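Side-chain contact in SusD superfamily protein (Bacteroides thetaiotaomicron, PDB 3MCX), which is of unknown function but, as a SusD-family outer-membrane protein, probably takes part in capturing glycans at the cell surface, and binds zinc ions in the crystal: residues A[378-381]-A[382-385]. Numbering follows the deposited sequence.
Sequences QGYL and NDII. With ZN (zinc ion), chain E.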
ATOM      1  N   GLN A 378      -2.409  20.807 -11.558  1.00  6.85           N
ATOM      2  CA  GLN A 378      -1.801  20.439 -12.828  1.00  7.29           C
ATOM      3  C   GLN A 378      -0.270  20.534 -12.715  1.00  6.39           C
ATOM      4  O   GLN A 378       0.468  19.658 -13.188  1.00  5.83           O
ATOM      5  CB  GLN A 378      -2.439  21.344 -13.891  1.00  8.76           C
ATOM      6  CG  GLN A 378      -1.638  21.817 -14.990  1.00 12.47           C
ATOM      7  CD  GLN A 378      -2.385  22.909 -15.750  1.00 16.45           C
ATOM      8  OE1 GLN A 378      -3.587  23.113 -15.553  1.00 20.96           O
ATOM      9  NE2 GLN A 378      -1.684  23.599 -16.603  1.00 19.89           N
ATOM     10  N   GLY A 379       0.193  21.544 -11.993  1.00  6.82           N
ATOM     11  CA  GLY A 379       1.623  21.722 -11.731  1.00  6.93           C
ATOM     12  C   GLY A 379       2.203  20.535 -11.006  1.00  7.24           C
ATOM     13  O   GLY A 379       3.317  20.108 -11.297  1.00  7.56           O
ATOM     14  N   TYR A 380       1.452  19.984 -10.050  1.00  6.58           N
ATOM     15  CA  TYR A 380       1.968  18.846  -9.293  1.00  6.46           C
ATOM     16  C   TYR A 380       2.088  17.595 -10.155  1.00  6.81           C
ATOM     17  O   TYR A 380       3.036  16.803 -10.006  1.00  7.46           O
ATOM     18  CB  TYR A 380       1.114  18.557  -8.051  1.00  6.57           C
ATOM     19  CG  TYR A 380       1.107  19.676  -7.030  1.00  5.65           C
ATOM     20  CD1 TYR A 380       2.269  20.400  -6.732  1.00  7.83           C
ATOM     21  CD2 TYR A 380      -0.061  20.008  -6.341  1.00  6.11           C
ATOM     22  CE1 TYR A 380       2.254  21.420  -5.783  1.00  7.38           C
ATOM     23  CE2 TYR A 380      -0.073  21.011  -5.390  1.00  7.33           C
ATOM     24  CZ  TYR A 380       1.077  21.710  -5.109  1.00  7.37           C
ATOM     25  OH  TYR A 380       1.063  22.720  -4.155  1.00  8.63           O
ATOM     26  N   LEU A 381       1.130  17.389 -11.049  1.00  6.95           N
ATOM     27  CA  LEU A 381       1.252  16.300 -12.020  1.00  6.89           C
ATOM     28  C   LEU A 381       2.501  16.502 -12.871  1.00  5.90           C
ATOM     29  O   LEU A 381       3.263  15.569 -13.094  1.00  5.86           O
ATOM     30  CB  LEU A 381       0.023  16.195 -12.928  1.00  7.19           C
ATOM     31  CG  LEU A 381       0.109  15.013 -13.910  1.00  7.63           C
ATOM     32  CD1 LEU A 381       0.256  13.652 -13.210  1.00  7.37           C
ATOM     33  CD2 LEU A 381      -1.075  15.056 -14.923  1.00  6.82           C
ATOM     34  N   ASN A 382       2.713  17.719 -13.332  1.00  6.19           N
ATOM     35  CA  ASN A 382       3.871  18.034 -14.173  1.00  6.14           C
ATOM     36  C   ASN A 382       5.201  17.920 -13.414  1.00  6.38           C
ATOM     37  O   ASN A 382       6.221  17.598 -14.014  1.00  6.97           O
ATOM     38  CB  ASN A 382       3.711  19.385 -14.857  1.00  6.61           C
ATOM     39  CG  ASN A 382       2.747  19.315 -16.031  1.00  5.99           C
ATOM     40  OD1 ASN A 382       2.545  18.232 -16.616  1.00  7.57           O
ATOM     41  ND2 ASN A 382       2.116  20.446 -16.361  1.00  6.25           N
ATOM     42  N   ASP A 383       5.174  18.117 -12.092  1.00  7.63           N
ATOM     43  CA  ASP A 383       6.370  17.872 -11.258  1.00  7.63           C
ATOM     44  C   ASP A 383       6.824  16.424 -11.342  1.00  7.42           C
ATOM     45  O   ASP A 383       8.002  16.150 -11.270  1.00  7.48           O
ATOM     46  CB  ASP A 383       6.103  18.235  -9.797  1.00  7.97           C
ATOM     47  CG  ASP A 383       6.259  19.717  -9.528  1.00  9.58           C
ATOM     48  OD1 ASP A 383       7.227  20.308 -10.038  1.00 10.97           O
ATOM     49  OD2 ASP A 383       5.401  20.302  -8.804  1.00 10.06           O
ATOM     50  N   ILE A 384       5.898  15.511 -11.501  1.00  6.48           N
ATOM     51  CA  ILE A 384       6.240  14.107 -11.678  1.00  6.23           C
ATOM     52  C   ILE A 384       6.649  13.876 -13.120  1.00  6.94           C
ATOM     53  O   ILE A 384       7.762  13.431 -13.381  1.00  6.61           O
ATOM     54  CB  ILE A 384       5.096  13.185 -11.252  1.00  7.31           C
ATOM     55  CG1 ILE A 384       4.703  13.435  -9.784  1.00  7.19           C
ATOM     56  CG2 ILE A 384       5.502  11.731 -11.498  1.00  5.40           C
ATOM     57  CD1 ILE A 384       5.813  13.302  -8.746  1.00  9.07           C
ATOM     58  N   ILE A 385       5.771  14.211 -14.065  1.00  6.58           N
ATOM     59  CA  ILE A 385       6.040  13.960 -15.492  1.00  6.79           C
ATOM     60  C   ILE A 385       7.405  14.506 -15.898  1.00  6.26           C
ATOM     61  O   ILE A 385       8.197  13.791 -16.525  1.00  6.74           O
ATOM     62  CB  ILE A 385       4.904  14.507 -16.418  1.00  6.35           C
ATOM     63  CG1 ILE A 385       3.583  13.763 -16.171  1.00  7.51           C
ATOM     64  CG2 ILE A 385       5.273  14.310 -17.908  1.00  6.06           C
ATOM     65  CD1 ILE A 385       2.368  14.419 -16.911  1.00  6.82           C
TER
HETATM   66 ZN    ZN E   4       7.888  22.141  -9.456  0.50 29.02          ZN
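Y380 and D383, and L381 and I385, meet at i to i+3 and i to i+4 spacing on one alpha-helix, 374-385, within the largely helical SusD fold. Backbone evidence comes first: N382 N gives a hydrogen bond to Q378 O (3.0 Å), and I385 N one to L381 O (3.0 Å) that is nearly straight, with an N-H...O angle of 174°. I384 N is shared weakly between Y380 O and L381 O, as is common near the C-terminal end of a helix.

On the apolar face, the CD1 methyl of I385 rests against CG of L381 at 3.8 Å. L381 holds its CG anti to the backbone N (chi1 -177°), whereas I385 turns CG1 back beside its own N, and the two side chains cross at a slant. Helix 403-414 packs against both through E409.

Y380 and D383 instead run side by side. OD2 of D383 sits in the plane of the tyrosine ring, at its edge, 3.8 Å from CD1; ring and carboxylate planes differ by 33°. The tyrosine also packs on helix 218-231. N382 directs its amide elsewhere, with OD1 accepting from V396 N. The carboxylate of D383 binds zinc in monodentate fashion: OD1 lies 2.0 Å from the ion, while OD2 stays 3.2 Å from the same zinc.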